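Local coordinates for cutinase-like protein (Cryptococcus sp., PDB 2CZQ) that is a cutinase-like enzyme of the alpha/beta hydrolase fold, probably hydrolysing carboxylic esters, at residues A[61-64]-A[65-69]; A[174-178]-A[179-183]. All coordinates share one frame; numbering follows the deposited sequence. Where two conformers were deposited one is given.

In the fold
Both contacts are local and lie on opposite sides of the molecular centre, about 29 Å apart between centres and about 16 Å between nearest atoms. Contact 1, residues 61-69, is two turns of helix 57-73, packed against the central parallel sheet and helix 86-98. Contact 2, residues 174-183, is the surface turn that starts the short helix 178-181 and carries His180, which bonds to Ser85 and Asp165 in a geometry consistent with the Ser-His-Asp triad of a cutinase. Ser85 sits in a probable nucleophile elbow after strand 78-84. Contact 1 approaches that elbow only through Ile63, which lies near it without touching, while His180 of contact 2 touches it.

Contact 1 of 2, residues A[61-64]-A[65-69]; sequences ADII and RRINS
In the middle of helix 57-73, Ile63 and Ile67 meet one turn apart on the face turned to the sheet. They run side by side, and the closest side-chain approach is between Ile63 CG2 and Ile67 CD1 at 4.0 Å. In Ile67 the CG1 branch stands anti to the carbonyl carbon (chi1 -70°), which brings it back over the preceding turn, with CG1 3.3 Å from Ile63 O. Ile67 N donates to that same oxygen at 3.0 Å. Ile67 packs onto Ile12, Leu81 and Leu98, and Ile63 onto Thr14 and Thr91, so both are buried between sheet and helix 86-98. On the next flank, Asn68 lies alongside Ile64, pointing the same way, with ND2 3.5 Å from Ile64 CG2. Asn68 N bonds to Ile64 O at 2.9 Å. A third flank carries charge: the Arg65 guanidinium and Asp62 carboxylate planes are only 20° apart, the carboxylate offset toward NH1 and Asp62 OD1 above one face. Their salt bridge, Asp62 OD1 to Arg65 NH1, is doubtful in detail: 2.5 Å is very short, OD1 comes from above the plane, and Arg65 has two conformers. Asp62 OD2 is more plainly held, by Tyr44 OH and Val47 N. One flank apolar and another polar is the pattern of an amphipathic crossover helix in an alpha/beta hydrolase, here linking strands 41-45 and 78-84 across strand 9-14.

Contact 2 of 2, residues A[174-178]-A[179-183]; sequences FGINA and QHLSY
Asn177 closes the turn onto His180 and is the more firmly fixed part of this contact. Its CG sits between the backbone N and the carbonyl carbon (chi1 53°), turning OD1 forward to accept from His180 N at 3.3 Å, a weak capping bond. Asn177 O adds weak bonds from the N of His180, at 3.0 Å, and of Leu181. The other end of the amide, ND2, donates to Gly164 O. This N-cap starts the short, weakly bonded helix 178-181 and helps to hold the backbone of His180, probably the triad histidine of a cutinase, whose ND1 bonds to Asp165 and NE2 to Ser85. Tyr183 OH shares Asp165 OD2 with it. On this packed inner side, Ile176 CG2 meets the buried imidazole obliquely, 3.9 Å from His180 CD2. Further along, Ser182 OG folds back to Gln179 O at 2.7 Å. The outer side is looser. Exposed Leu181 brings CD2 to 4.1 Å from Ile176 CG2, the two chains crossing at about a right angle, and its N bonds weakly to Ala178 O at 3.0 Å. Solvent adds a bridge there: a water accepts from Ala178 N at 3.0 Å and donates to Gln179 OE1 at 2.8 Å.

Contact 1 of 2, residues A[61-64]-A[65-69]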
ATOM      1  N   ALA A  61      13.469   3.053   3.155  1.00  5.39           N
ATOM      2  CA  ALA A  61      14.725   2.504   2.655  1.00  5.70           C
ATOM      3  C   ALA A  61      14.635   0.997   2.440  1.00  5.48           C
ATOM      4  O   ALA A  61      15.172   0.476   1.460  1.00  5.92           O
ATOM      5  CB  ALA A  61      15.873   2.841   3.586  1.00  6.42           C
ATOM      6  N   ASP A  62      13.962   0.293   3.346  1.00  5.60           N
ATOM      7  CA  ASP A  62      13.889  -1.154   3.245  1.00  5.49           C
ATOM      8  C   ASP A  62      12.938  -1.618   2.139  1.00  5.41           C
ATOM      9  O   ASP A  62      13.183  -2.645   1.507  1.00  5.79           O
ATOM     10  CB  ASP A  62      13.550  -1.781   4.592  1.00  5.57           C
ATOM     11  CG  ASP A  62      13.802  -3.256   4.612  1.00  5.90           C
ATOM     12  OD1 ASP A  62      14.947  -3.672   4.305  1.00  7.02           O
ATOM     13  OD2 ASP A  62      12.894  -4.055   4.917  1.00  6.32           O
ATOM     14  N   ILE A  63      11.867  -0.863   1.886  1.00  5.44           N
ATOM     15  CA  ILE A  63      11.015  -1.129   0.725  1.00  5.50           C
ATOM     16  C   ILE A  63      11.862  -1.104  -0.549  1.00  5.50           C
ATOM     17  O   ILE A  63      11.827  -2.023  -1.373  1.00  5.46           O
ATOM     18  CB  ILE A  63       9.894  -0.069   0.610  1.00  5.49           C
ATOM     19  CG1 ILE A  63       8.886  -0.198   1.753  1.00  5.61           C
ATOM     20  CG2 ILE A  63       9.176  -0.177  -0.743  1.00  5.80           C
ATOM     21  CD1 ILE A  63       8.003   1.044   1.897  1.00  5.79           C
ATOM     22  N   ILE A  64      12.614  -0.020  -0.704  1.00  5.77           N
ATOM     23  CA  ILE A  64      13.410   0.187  -1.903  1.00  6.06           C
ATOM     24  C   ILE A  64      14.529  -0.848  -1.994  1.00  6.20           C
ATOM     25  O   ILE A  64      14.807  -1.372  -3.074  1.00  6.49           O
ATOM     26  CB  ILE A  64      13.920   1.641  -1.968  1.00  6.13           C
ATOM     27  CG1 ILE A  64      12.730   2.597  -2.145  1.00  6.40           C
ATOM     28  CG2 ILE A  64      14.933   1.801  -3.095  1.00  7.36           C
ATOM     29  CD1 ILE A  64      13.075   4.069  -2.023  1.00  7.69           C
ATOM     30  N   ARG A  65      15.138  -1.169  -0.854  1.00  6.50           N
ATOM     31  CA  ARG A  65      16.149  -2.223  -0.789  1.00  7.20           C
ATOM     32  C   ARG A  65      15.601  -3.544  -1.335  1.00  6.66           C
ATOM     33  O   ARG A  65      16.255  -4.202  -2.153  1.00  7.22           O
ATOM     34  CB  ARG A  65      16.665  -2.396   0.642  0.50  7.64           C
ATOM     35  CG  ARG A  65      17.581  -3.600   0.857  0.50  9.35           C
ATOM     36  CD  ARG A  65      17.470  -4.207   2.250  0.50 12.19           C
ATOM     37  NE  ARG A  65      16.883  -5.547   2.244  0.50 14.26           N
ATOM     38  CZ  ARG A  65      15.582  -5.819   2.159  0.50 15.08           C
ATOM     39  NH1 ARG A  65      14.690  -4.847   2.058  0.50 15.66           N
ATOM     40  NH2 ARG A  65      15.171  -7.080   2.166  0.50 15.32           N
ATOM     41  N   ARG A  66      14.408  -3.932  -0.887  1.00  6.31           N
ATOM     42  CA  ARG A  66      13.810  -5.184  -1.345  1.00  6.14           C
ATOM     43  C   ARG A  66      13.514  -5.151  -2.841  1.00  5.88           C
ATOM     44  O   ARG A  66      13.753  -6.137  -3.543  1.00  5.98           O
ATOM     45  CB  ARG A  66      12.548  -5.539  -0.546  1.00  6.12           C
ATOM     46  CG  ARG A  66      11.927  -6.877  -0.925  1.00  6.10           C
ATOM     47  CD  ARG A  66      12.839  -8.050  -0.629  1.00  6.41           C
ATOM     48  NE  ARG A  66      12.327  -9.353  -1.041  1.00  6.47           N
ATOM     49  CZ  ARG A  66      12.426  -9.860  -2.270  1.00  6.38           C
ATOM     50  NH1 ARG A  66      12.977  -9.160  -3.253  1.00  7.86           N
ATOM     51  NH2 ARG A  66      11.969 -11.082  -2.514  1.00  6.57           N
ATOM     52  N   ILE A  67      12.998  -4.023  -3.325  1.00  5.78           N
ATOM     53  CA  ILE A  67      12.723  -3.872  -4.750  1.00  6.15           C
ATOM     54  C   ILE A  67      14.001  -4.080  -5.562  1.00  6.23           C
ATOM     55  O   ILE A  67      14.031  -4.862  -6.519  1.00  6.07           O
ATOM     56  CB  ILE A  67      12.118  -2.485  -5.049  1.00  5.91           C
ATOM     57  CG1 ILE A  67      10.700  -2.389  -4.485  1.00  6.01           C
ATOM     58  CG2 ILE A  67      12.141  -2.189  -6.557  1.00  6.84           C
ATOM     59  CD1 ILE A  67      10.141  -0.979  -4.498  1.00  6.45           C
ATOM     60  N   ASN A  68      15.058  -3.374  -5.176  1.00  6.76           N
ATOM     61  CA  ASN A  68      16.295  -3.418  -5.935  1.00  7.81           C
ATOM     62  C   ASN A  68      17.008  -4.762  -5.829  1.00  7.78           C
ATOM     63  O   ASN A  68      17.550  -5.253  -6.819  1.00  7.84           O
ATOM     64  CB  ASN A  68      17.203  -2.255  -5.546  1.00  8.82           C
ATOM     65  CG  ASN A  68      16.672  -0.914  -6.033  1.00 10.60           C
ATOM     66  OD1 ASN A  68      15.954  -0.837  -7.029  1.00 12.85           O
ATOM     67  ND2 ASN A  68      17.024   0.151  -5.325  1.00 12.69           N
ATOM     68  N   SER A  69      16.980  -5.376  -4.651  1.00  7.98           N
ATOM     69  CA  SER A  69      17.604  -6.689  -4.488  1.00  8.32           C
ATOM     70  C   SER A  69      16.900  -7.739  -5.339  1.00  7.61           C
ATOM     71  O   SER A  69      17.555  -8.590  -5.948  1.00  7.89           O
ATOM     72  CB  SER A  69      17.570  -7.129  -3.023  0.65  9.09           C
ATOM     73  OG  SER A  69      18.392  -6.313  -2.214  0.65 10.35           O
TER

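Contact 2 of 2, residues A[174-178]-A[179-183]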
ATOM      1  N   PHE A 174     -11.727  11.753  13.276  1.00  6.64           N
ATOM      2  CA  PHE A 174     -11.198  12.451  14.437  1.00  6.58           C
ATOM      3  C   PHE A 174     -10.118  11.612  15.116  1.00  6.63           C
ATOM      4  O   PHE A 174     -10.380  10.882  16.083  1.00  7.56           O
ATOM      5  CB  PHE A 174     -12.322  12.847  15.403  1.00  6.98           C
ATOM      6  CG  PHE A 174     -11.934  13.932  16.366  1.00  6.94           C
ATOM      7  CD1 PHE A 174     -11.858  15.259  15.950  1.00  7.19           C
ATOM      8  CD2 PHE A 174     -11.649  13.628  17.693  1.00  7.89           C
ATOM      9  CE1 PHE A 174     -11.509  16.268  16.840  1.00  7.87           C
ATOM     10  CE2 PHE A 174     -11.297  14.629  18.593  1.00  8.29           C
ATOM     11  CZ  PHE A 174     -11.223  15.949  18.169  1.00  8.05           C
ATOM     12  N   GLY A 175      -8.901  11.724  14.580  1.00  6.50           N
ATOM     13  CA  GLY A 175      -7.755  10.987  15.081  1.00  6.66           C
ATOM     14  C   GLY A 175      -7.831   9.497  14.829  1.00  6.65           C
ATOM     15  O   GLY A 175      -8.627   9.030  14.003  1.00  7.13           O
ATOM     16  N   ILE A 176      -6.986   8.752  15.540  1.00  6.69           N
ATOM     17  CA  ILE A 176      -7.018   7.293  15.464  1.00  6.93           C
ATOM     18  C   ILE A 176      -8.240   6.770  16.198  1.00  6.96           C
ATOM     19  O   ILE A 176      -8.307   6.760  17.431  1.00  8.22           O
ATOM     20  CB  ILE A 176      -5.741   6.636  16.016  1.00  6.91           C
ATOM     21  CG1 ILE A 176      -4.506   7.131  15.263  1.00  6.99           C
ATOM     22  CG2 ILE A 176      -5.859   5.107  15.922  1.00  7.45           C
ATOM     23  CD1 ILE A 176      -3.210   6.534  15.783  1.00  7.56           C
ATOM     24  N   ASN A 177      -9.198   6.320  15.410  1.00  6.85           N
ATOM     25  CA  ASN A 177     -10.483   5.870  15.901  1.00  6.84           C
ATOM     26  C   ASN A 177     -10.779   4.486  15.342  1.00  6.57           C
ATOM     27  O   ASN A 177      -9.935   3.894  14.659  1.00  6.71           O
ATOM     28  CB  ASN A 177     -11.573   6.888  15.534  1.00  7.07           C
ATOM     29  CG  ASN A 177     -11.595   7.237  14.042  1.00  6.61           C
ATOM     30  OD1 ASN A 177     -10.878   6.643  13.228  1.00  6.87           O
ATOM     31  ND2 ASN A 177     -12.428   8.203  13.684  1.00  6.74           N
ATOM     32  N   ALA A 178     -11.972   3.962  15.615  1.00  6.80           N
ATOM     33  CA  ALA A 178     -12.308   2.618  15.160  1.00  7.01           C
ATOM     34  C   ALA A 178     -12.149   2.476  13.654  1.00  6.49           C
ATOM     35  O   ALA A 178     -11.734   1.429  13.161  1.00  6.47           O
ATOM     36  CB  ALA A 178     -13.714   2.245  15.582  1.00  7.75           C
ATOM     37  N   GLN A 179     -12.469   3.539  12.929  1.00  6.07           N
ATOM     38  CA  GLN A 179     -12.392   3.509  11.476  1.00  6.09           C
ATOM     39  C   GLN A 179     -10.956   3.283  10.996  1.00  5.87           C
ATOM     40  O   GLN A 179     -10.732   2.562  10.025  1.00  6.25           O
ATOM     41  CB  GLN A 179     -12.979   4.792  10.893  1.00  6.13           C
ATOM     42  CG  GLN A 179     -14.497   4.876  10.997  1.00  6.65           C
ATOM     43  CD  GLN A 179     -15.014   5.163  12.402  1.00  7.09           C
ATOM     44  OE1 GLN A 179     -14.273   5.594  13.289  1.00  7.53           O
ATOM     45  NE2 GLN A 179     -16.300   4.925  12.601  1.00  8.21           N
ATOM     46  N   HIS A 180      -9.978   3.861  11.694  1.00  5.36           N
ATOM     47  CA  HIS A 180      -8.575   3.636  11.344  1.00  5.53           C
ATOM     48  C   HIS A 180      -8.136   2.210  11.618  1.00  5.55           C
ATOM     49  O   HIS A 180      -7.209   1.710  10.972  1.00  6.01           O
ATOM     50  CB  HIS A 180      -7.641   4.589  12.097  1.00  5.61           C
ATOM     51  CG  HIS A 180      -6.235   4.577  11.579  1.00  5.08           C
ATOM     52  ND1 HIS A 180      -5.932   4.875  10.268  1.00  4.91           N
ATOM     53  CD2 HIS A 180      -5.052   4.298  12.182  1.00  5.04           C
ATOM     54  CE1 HIS A 180      -4.625   4.782  10.089  1.00  4.87           C
ATOM     55  NE2 HIS A 180      -4.066   4.440  11.236  1.00  5.20           N
ATOM     56  N   LEU A 181      -8.793   1.571  12.583  1.00  5.85           N
ATOM     57  CA  LEU A 181      -8.441   0.227  13.019  1.00  6.52           C
ATOM     58  C   LEU A 181      -9.239  -0.855  12.282  1.00  6.55           C
ATOM     59  O   LEU A 181      -9.017  -2.039  12.502  1.00  7.46           O
ATOM     60  CB  LEU A 181      -8.653   0.092  14.536  1.00  6.86           C
ATOM     61  CG  LEU A 181      -7.978   1.155  15.411  1.00  8.18           C
ATOM     62  CD1 LEU A 181      -8.361   0.977  16.871  1.00  9.64           C
ATOM     63  CD2 LEU A 181      -6.460   1.129  15.253  1.00  9.27           C
ATOM     64  N   SER A 182     -10.148  -0.445  11.399  1.00  6.62           N
ATOM     65  CA  SER A 182     -11.138  -1.339  10.794  1.00  6.90           C
ATOM     66  C   SER A 182     -10.583  -2.229   9.686  1.00  6.53           C
ATOM     67  O   SER A 182     -11.112  -3.310   9.425  1.00  7.45           O
ATOM     68  CB  SER A 182     -12.334  -0.525  10.257  1.00  6.69           C
ATOM     69  OG  SER A 182     -11.944   0.265   9.133  1.00  7.99           O
ATOM     70  N   TYR A 183      -9.525  -1.764   9.030  1.00  6.02           N
ATOM     71  CA  TYR A 183      -9.106  -2.360   7.768  1.00  5.72           C
ATOM     72  C   TYR A 183      -8.830  -3.857   7.782  1.00  5.64           C
ATOM     73  O   TYR A 183      -9.221  -4.531   6.830  1.00  5.61           O
ATOM     74  CB  TYR A 183      -7.911  -1.625   7.169  1.00  5.79           C
ATOM     75  CG  TYR A 183      -8.154  -0.158   6.954  1.00  5.47           C
ATOM     76  CD1 TYR A 183      -8.818   0.308   5.821  1.00  6.28           C
ATOM     77  CD2 TYR A 183      -7.716   0.772   7.887  1.00  5.31           C
ATOM     78  CE1 TYR A 183      -9.033   1.663   5.629  1.00  5.99           C
ATOM     79  CE2 TYR A 183      -7.924   2.128   7.707  1.00  5.23           C
ATOM     80  CZ  TYR A 183      -8.591   2.567   6.575  1.00  5.43           C
ATOM     81  OH  TYR A 183      -8.809   3.905   6.357  1.00  5.61           O
TER
HETATM   82  O   HOH W   1     -14.571   5.452  16.050  1.00 16.38           O